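Local coordinates for protein YCGM (Escherichia coli, PDB 1NR9), which is of unknown function but belongs to the fumarylacetoacetate hydrolase family, with a beta-rich fold that holds a magnesium ion, at residues 54-59 with 100-105; 69-74 with 152-157; 4-9 with 187-192. All coordinates share one frame; numbering follows the deposited sequence.

Contact 1 (54-59 with 100-105); sequences CDLRQP and VALDLT. With MG (magnesium ion), chain E.
L56 holds its CG opposite the backbone N (chi1 -178°), and a second turn at chi2 54° spreads its two methyls toward the strand that carries V100 and L102. CD2 lies 3.9 Å from V100 O and 4.3 Å from V100 CG2, while CD1 meets L102 CD1 at 4.4 Å. The branched end of leucine suits this place because each methyl serves a different partner. V209 also touches L56 and V100, and P131 touches L56 and L102, so the leucine sits in an apolar core.

Polar groups shape the turn that holds L56. D55 opens a type I beta turn to Q58, and its OD1 takes the N-H of R57 at 3.0 Å from above the carboxylate plane, forming an Asx turn. R57 NH1 lies 2.9 Å from D55 OD2, a pairing of charges alone, since no N-H points at the oxygen.

Just beyond L102, D103 gives OD2 to the magnesium ion at 2.5 Å, and K48 forms a salt bridge with OD1. The side chains that meet are apolar and no hydrogen bond crosses between the segments, although one L56 methyl also lies against the V100 carbonyl; this apolar packing thus borders strand 95-102 just before its metal ligand.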
# COMPACT_ATOMS: atom_id res chain seq x y z
N CYS A 54 -0.69 10.74 -9.10
CA CYS A 54 -1.32 11.57 -10.13
C CYS A 54 -0.49 12.77 -10.53
O CYS A 54 0.36 13.23 -9.77
CB CYS A 54 -2.71 12.03 -9.68
SG CYS A 54 -2.70 13.13 -8.29
N ASP A 55 -0.73 13.26 -11.73
CA ASP A 55 -0.02 14.41 -12.27
C ASP A 55 -0.24 15.69 -11.44
O ASP A 55 -1.38 16.17 -11.32
CB ASP A 55 -0.46 14.65 -13.71
CG ASP A 55 0.57 15.40 -14.50
OD1 ASP A 55 1.28 16.23 -13.90
OD2 ASP A 55 0.65 15.17 -15.73
N LEU A 56 0.83 16.25 -10.89
CA LEU A 56 0.74 17.46 -10.07
C LEU A 56 0.45 18.70 -10.91
O LEU A 56 0.06 19.74 -10.37
CB LEU A 56 2.04 17.68 -9.29
CG LEU A 56 2.11 18.90 -8.35
CD1 LEU A 56 0.94 18.88 -7.37
CD2 LEU A 56 3.43 18.87 -7.58
N ARG A 57 0.63 18.59 -12.22
CA ARG A 57 0.42 19.71 -13.12
C ARG A 57 -1.04 19.93 -13.49
O ARG A 57 -1.41 21.01 -13.94
CB ARG A 57 1.25 19.52 -14.40
CG ARG A 57 2.75 19.61 -14.19
CD ARG A 57 3.44 18.46 -14.89
NE ARG A 57 3.12 18.46 -16.32
CZ ARG A 57 3.05 17.37 -17.08
NH1 ARG A 57 3.27 16.16 -16.57
NH2 ARG A 57 2.75 17.49 -18.36
N GLN A 58 -1.86 18.91 -13.31
CA GLN A 58 -3.27 19.02 -13.64
C GLN A 58 -4.10 19.33 -12.40
O GLN A 58 -3.62 19.15 -11.26
CB GLN A 58 -3.77 17.72 -14.29
CG GLN A 58 -3.01 17.33 -15.55
CD GLN A 58 -2.82 18.49 -16.52
OE1 GLN A 58 -3.79 19.13 -16.94
NE2 GLN A 58 -1.57 18.77 -16.88
N PRO A 59 -5.33 19.82 -12.58
CA PRO A 59 -6.16 20.13 -11.42
C PRO A 59 -6.10 18.99 -10.42
O PRO A 59 -5.94 17.84 -10.81
CB PRO A 59 -7.55 20.31 -12.02
CG PRO A 59 -7.23 20.98 -13.34
CD PRO A 59 -6.02 20.20 -13.84
N VAL A 100 9.01 16.77 -6.81
CA VAL A 100 8.22 17.14 -5.63
C VAL A 100 6.84 16.51 -5.58
O VAL A 100 6.20 16.28 -6.61
CB VAL A 100 7.99 18.65 -5.51
CG1 VAL A 100 9.17 19.29 -4.88
CG2 VAL A 100 7.69 19.24 -6.88
N ALA A 101 6.37 16.28 -4.37
CA ALA A 101 5.06 15.68 -4.19
C ALA A 101 4.31 16.31 -3.04
O ALA A 101 4.85 17.09 -2.24
CB ALA A 101 5.20 14.19 -3.94
N LEU A 102 3.03 15.97 -2.97
CA LEU A 102 2.18 16.42 -1.90
C LEU A 102 1.71 15.13 -1.27
O LEU A 102 1.10 14.29 -1.93
CB LEU A 102 0.97 17.19 -2.44
CG LEU A 102 1.20 18.59 -2.99
CD1 LEU A 102 -0.15 19.28 -3.16
CD2 LEU A 102 2.06 19.39 -2.02
N ASP A 103 2.05 14.95 -0.00
CA ASP A 103 1.63 13.78 0.73
C ASP A 103 0.27 14.19 1.25
O ASP A 103 0.10 14.56 2.41
CB ASP A 103 2.63 13.50 1.86
CG ASP A 103 2.18 12.40 2.81
OD1 ASP A 103 1.33 11.57 2.42
OD2 ASP A 103 2.71 12.37 3.94
N LEU A 104 -0.70 14.19 0.35
CA LEU A 104 -2.06 14.56 0.67
C LEU A 104 -2.58 13.61 1.74
O LEU A 104 -2.45 12.39 1.59
CB LEU A 104 -2.92 14.45 -0.58
CG LEU A 104 -3.29 15.76 -1.25
CD1 LEU A 104 -2.19 16.79 -1.10
CD2 LEU A 104 -3.60 15.48 -2.72
N THR A 105 -3.16 14.16 2.80
CA THR A 105 -3.67 13.33 3.88
C THR A 105 -4.98 13.80 4.48
O THR A 105 -5.24 15.00 4.56
CB THR A 105 -2.61 13.18 5.01
OG1 THR A 105 -3.26 13.18 6.28
CG2 THR A 105 -1.60 14.31 4.95
MG MG E . 4.05 12.62 5.99
O HOH W 1 5.33 11.80 3.97

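Contact 2 (69-74 with 152-157); sequences VHHEVE and LSVNGE. With MG (magnesium ion), chain E.
E72 OE1 is gripped by a salt bridge from K124 and, more weakly, by a long ion pair with R107, while its OE2 binds the magnesium ion at 2.4 Å; on the other face of the chain, the neighbours H71 and V73 meet L152. This alternation along the 69-74 segment sends the acidic group to the metal and the other two side chains into the core.

L152 is the largest contributor, and the H71 ring is its main partner. With CG of H71 held between the backbone N and carbonyl carbon (chi1 56°), the ring takes L152 CD2 over one face, 4.1 Å from its centroid and 23° off its normal: a CH-pi contact offset toward the rim. L152 CD1 comes against the rim at H71 CD2. V154 CG2 approaches H71 CE1 obliquely at 4.0 Å, and V73 CB packs on L152 CB at 4.1 Å. Leucine and valine suit the place because their methyls can lie against a flat ring without requiring a polar partner.

Past V154 the chain reverses in a type I' turn, closed by V154 N to E157 O at 2.7 Å and E157 N to V154 O at 2.9 Å. N155 and G156, with positive phi, form its corner, and at G156 the backbone itself calls for glycine.

The contact thus joins the mixed sheet to the four-stranded antiparallel sheet through dispersion and CH-pi forces, while the carboxylate of E72 is directed to the other side, to the magnesium ion.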
# COMPACT_ATOMS: atom_id res chain seq x y z
N VAL A 69 -8.59 18.06 4.21
CA VAL A 69 -7.53 17.43 3.44
C VAL A 69 -6.30 18.32 3.57
O VAL A 69 -6.34 19.48 3.17
CB VAL A 69 -7.95 17.33 1.95
CG1 VAL A 69 -6.87 16.66 1.12
CG2 VAL A 69 -9.26 16.56 1.84
N HIS A 70 -5.21 17.79 4.12
CA HIS A 70 -3.99 18.58 4.28
C HIS A 70 -2.94 18.36 3.21
O HIS A 70 -2.93 17.34 2.52
CB HIS A 70 -3.36 18.33 5.64
CG HIS A 70 -4.09 18.99 6.77
ND1 HIS A 70 -3.54 19.15 8.02
CD2 HIS A 70 -5.34 19.50 6.83
CE1 HIS A 70 -4.43 19.73 8.82
NE2 HIS A 70 -5.53 19.96 8.12
N HIS A 71 -2.06 19.35 3.06
CA HIS A 71 -1.00 19.28 2.07
C HIS A 71 0.34 19.13 2.79
O HIS A 71 0.55 19.69 3.86
CB HIS A 71 -0.97 20.55 1.20
CG HIS A 71 -0.84 21.81 2.00
ND1 HIS A 71 -1.91 22.63 2.28
CD2 HIS A 71 0.23 22.36 2.62
CE1 HIS A 71 -1.51 23.63 3.05
NE2 HIS A 71 -0.22 23.49 3.27
N GLU A 72 1.23 18.34 2.20
CA GLU A 72 2.55 18.15 2.76
C GLU A 72 3.50 18.16 1.57
O GLU A 72 3.57 17.18 0.83
CB GLU A 72 2.68 16.79 3.46
CG GLU A 72 1.88 16.61 4.75
CD GLU A 72 2.26 15.33 5.49
OE1 GLU A 72 1.65 15.04 6.55
OE2 GLU A 72 3.16 14.60 5.01
N VAL A 73 4.21 19.26 1.35
CA VAL A 73 5.15 19.27 0.24
C VAL A 73 6.30 18.39 0.71
O VAL A 73 6.67 18.42 1.88
CB VAL A 73 5.68 20.70 -0.08
CG1 VAL A 73 6.48 21.24 1.08
CG2 VAL A 73 6.52 20.67 -1.36
N GLU A 74 6.84 17.58 -0.20
CA GLU A 74 7.93 16.68 0.16
C GLU A 74 8.84 16.40 -1.04
O GLU A 74 8.42 16.52 -2.21
CB GLU A 74 7.36 15.34 0.69
CG GLU A 74 6.32 15.45 1.84
CD GLU A 74 6.05 14.12 2.57
OE1 GLU A 74 6.78 13.14 2.30
OE2 GLU A 74 5.13 14.05 3.42
N LEU A 152 5.77 25.60 -0.41
CA LEU A 152 4.40 25.48 -0.90
C LEU A 152 3.60 26.72 -0.55
O LEU A 152 3.52 27.12 0.63
CB LEU A 152 3.71 24.26 -0.29
CG LEU A 152 2.23 24.05 -0.64
CD1 LEU A 152 1.81 22.66 -0.24
CD2 LEU A 152 1.36 25.06 0.08
N SER A 153 3.00 27.34 -1.55
CA SER A 153 2.19 28.51 -1.27
C SER A 153 0.76 28.23 -1.69
O SER A 153 0.52 27.58 -2.70
CB SER A 153 2.74 29.73 -2.01
OG SER A 153 2.67 29.53 -3.40
N VAL A 154 -0.18 28.70 -0.90
CA VAL A 154 -1.58 28.53 -1.23
C VAL A 154 -2.12 29.94 -1.43
O VAL A 154 -1.96 30.80 -0.56
CB VAL A 154 -2.35 27.84 -0.10
CG1 VAL A 154 -3.79 27.61 -0.53
CG2 VAL A 154 -1.69 26.52 0.24
N ASN A 155 -2.71 30.17 -2.60
CA ASN A 155 -3.28 31.47 -2.94
C ASN A 155 -2.36 32.66 -2.61
O ASN A 155 -2.76 33.61 -1.92
CB ASN A 155 -4.65 31.64 -2.26
CG ASN A 155 -5.64 30.53 -2.63
OD1 ASN A 155 -5.81 30.19 -3.80
ND2 ASN A 155 -6.32 29.98 -1.62
N GLY A 156 -1.13 32.61 -3.10
CA GLY A 156 -0.19 33.69 -2.86
C GLY A 156 0.51 33.68 -1.51
O GLY A 156 1.52 34.36 -1.32
N GLU A 157 -0.03 32.93 -0.56
CA GLU A 157 0.57 32.85 0.77
C GLU A 157 1.41 31.60 0.94
O GLU A 157 0.90 30.48 0.82
CB GLU A 157 -0.52 32.85 1.84
CG GLU A 157 0.01 32.46 3.20
CD GLU A 157 -1.08 32.32 4.24
OE1 GLU A 157 -2.11 31.65 3.95
OE2 GLU A 157 -0.92 32.86 5.35
MG MG E . 4.05 12.62 5.99
O HOH W 1 5.33 11.80 3.97

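Contact 3 (4-9 with 187-192); sequences YQHHNW and GDVVLT
H6, G187 and V189 make this contact, with the imidazole of H6 as its centre. The ring reaches from the N-terminal loop to the residues at and just before the start of strand 189-191, with CG set beside the backbone N and anti to the carbonyl carbon (chi1 -60°). Its NE2 donates to G187 O, which lies at the ring edge near its plane. The modelled separation of NE2 and G187 O, 2.4 Å, is too short to be taken literally at this resolution, and the N-H is bent to 145°, so the bond's exact length is doubtful.

At the other nitrogen, H6 ND1 and Y4 OH are hydrogen-bonded at 2.8 Å, and the hydroxyl lies in the plane of the imidazole. Histidine suits the position because its two nitrogens can serve a phenol and a carbonyl from different points of one flat ring. The tyrosine in turn rests on L132 and F135 of strand 130-137.

G187 contributes its carbonyl, and its backbone torsions, with phi 102°, are ones that call for glycine. The side chains of V189 and H6 slide past each other in opposite directions, bringing V189 CG2 to 3.6 Å from H6 CE1, obliquely to the ring. Valine's beta-branched shape fits a strand, and V189 also packs on F135 and V21.

The loop has its own support: H7 ND1 donates to Q5 O at 2.9 Å, and backbone bonds tie H6 to L14 and H7 to F135. Next to G187, D188, whose CB points away, forms a salt bridge with K20.

Both nitrogens of the buried imidazole have partners, which would be expected to restrict its rotation; one ring thereby links the N-terminal loop to G187 by a polar bond and to the first residue of the strand by a methyl contact.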
# COMPACT_ATOMS: atom_id res chain seq x y z
N TYR A 4 -1.63 8.64 -14.46
CA TYR A 4 -0.25 8.94 -14.12
C TYR A 4 0.82 8.01 -14.65
O TYR A 4 0.62 6.80 -14.73
CB TYR A 4 -0.08 9.02 -12.60
CG TYR A 4 1.36 9.27 -12.21
CD1 TYR A 4 1.93 10.54 -12.34
CD2 TYR A 4 2.20 8.21 -11.83
CE1 TYR A 4 3.29 10.76 -12.10
CE2 TYR A 4 3.57 8.42 -11.59
CZ TYR A 4 4.11 9.69 -11.73
OH TYR A 4 5.44 9.91 -11.49
N GLN A 5 1.96 8.58 -14.98
CA GLN A 5 3.11 7.83 -15.45
C GLN A 5 4.36 8.66 -15.17
O GLN A 5 4.29 9.88 -15.15
CB GLN A 5 2.98 7.54 -16.93
CG GLN A 5 1.96 6.47 -17.18
CD GLN A 5 1.95 6.01 -18.61
OE1 GLN A 5 1.50 6.74 -19.50
NE2 GLN A 5 2.46 4.80 -18.85
N HIS A 6 5.50 8.01 -14.94
CA HIS A 6 6.70 8.77 -14.63
C HIS A 6 7.19 9.57 -15.83
O HIS A 6 7.14 9.11 -16.98
CB HIS A 6 7.84 7.85 -14.17
CG HIS A 6 7.54 7.06 -12.93
ND1 HIS A 6 6.92 7.60 -11.83
CD2 HIS A 6 7.83 5.78 -12.61
CE1 HIS A 6 6.84 6.69 -10.88
NE2 HIS A 6 7.39 5.58 -11.32
N HIS A 7 7.67 10.78 -15.56
CA HIS A 7 8.20 11.63 -16.62
C HIS A 7 9.22 12.59 -16.03
O HIS A 7 9.23 12.84 -14.82
CB HIS A 7 7.08 12.41 -17.31
CG HIS A 7 6.19 13.16 -16.38
ND1 HIS A 7 5.08 12.60 -15.79
CD2 HIS A 7 6.26 14.43 -15.91
CE1 HIS A 7 4.50 13.48 -15.00
NE2 HIS A 7 5.20 14.60 -15.05
N ASN A 8 10.10 13.12 -16.88
CA ASN A 8 11.09 14.09 -16.43
C ASN A 8 10.38 15.44 -16.31
O ASN A 8 9.18 15.54 -16.52
CB ASN A 8 12.23 14.20 -17.43
CG ASN A 8 11.76 14.67 -18.79
OD1 ASN A 8 10.90 15.56 -18.90
ND2 ASN A 8 12.32 14.09 -19.84
N TRP A 9 11.13 16.48 -15.99
CA TRP A 9 10.53 17.78 -15.83
C TRP A 9 9.85 18.26 -17.11
O TRP A 9 8.72 18.75 -17.08
CB TRP A 9 11.58 18.77 -15.36
CG TRP A 9 10.99 19.99 -14.76
CD1 TRP A 9 10.88 21.22 -15.35
CD2 TRP A 9 10.37 20.11 -13.47
NE1 TRP A 9 10.23 22.09 -14.51
CE2 TRP A 9 9.90 21.43 -13.35
CE3 TRP A 9 10.16 19.21 -12.41
CZ2 TRP A 9 9.24 21.89 -12.21
CZ3 TRP A 9 9.49 19.67 -11.27
CH2 TRP A 9 9.04 21.00 -11.18
N GLY A 187 11.12 2.16 -10.42
CA GLY A 187 9.83 2.70 -10.78
C GLY A 187 9.10 3.19 -9.54
O GLY A 187 8.19 4.00 -9.65
N ASP A 188 9.48 2.68 -8.38
CA ASP A 188 8.85 3.09 -7.12
C ASP A 188 9.32 4.49 -6.74
O ASP A 188 10.39 4.92 -7.15
CB ASP A 188 9.22 2.15 -5.96
CG ASP A 188 8.42 0.87 -5.97
OD1 ASP A 188 7.27 0.86 -6.49
OD2 ASP A 188 8.92 -0.14 -5.43
N VAL A 189 8.52 5.17 -5.94
CA VAL A 189 8.85 6.51 -5.50
C VAL A 189 8.95 6.52 -3.99
O VAL A 189 8.29 5.73 -3.31
CB VAL A 189 7.77 7.50 -5.97
CG1 VAL A 189 8.01 8.89 -5.35
CG2 VAL A 189 7.78 7.58 -7.50
N VAL A 190 9.77 7.42 -3.46
CA VAL A 190 9.96 7.56 -2.02
C VAL A 190 9.74 9.01 -1.54
O VAL A 190 10.43 9.93 -1.99
CB VAL A 190 11.39 7.14 -1.62
CG1 VAL A 190 11.61 7.38 -0.13
CG2 VAL A 190 11.62 5.69 -1.97
N LEU A 191 8.78 9.22 -0.64
CA LEU A 191 8.52 10.56 -0.11
C LEU A 191 9.36 10.70 1.15
O LEU A 191 9.29 9.86 2.04
CB LEU A 191 7.04 10.75 0.24
CG LEU A 191 6.04 10.71 -0.92
CD1 LEU A 191 4.72 11.37 -0.47
CD2 LEU A 191 6.63 11.42 -2.13
N THR A 192 10.13 11.78 1.24
CA THR A 192 11.01 11.95 2.38
C THR A 192 10.57 12.83 3.54
O THR A 192 11.41 13.33 4.28
CB THR A 192 12.38 12.45 1.90
OG1 THR A 192 12.23 13.74 1.29
CG2 THR A 192 12.95 11.49 0.88

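All three contacts reach the same mixed sheet, in which strand 69-79 pairs with both 95-102 and 189-191. The centres of contacts 1 and 2 lie about 11 Å apart, as do those of contacts 1 and 3, whereas contacts 2 and 3 are about 19 Å apart, on opposite sides of the chain's centre. Along the sequence contact 3 spans most of the chain and encloses the other two, whose segments alternate. Contacts 1 and 2 each bring one acidic ligand, D103 and E72, to the same magnesium ion; L191 of the 187-192 segment packs against D103 and E74. Distant parts of the chain thus converge on the sheet that frames the metal site.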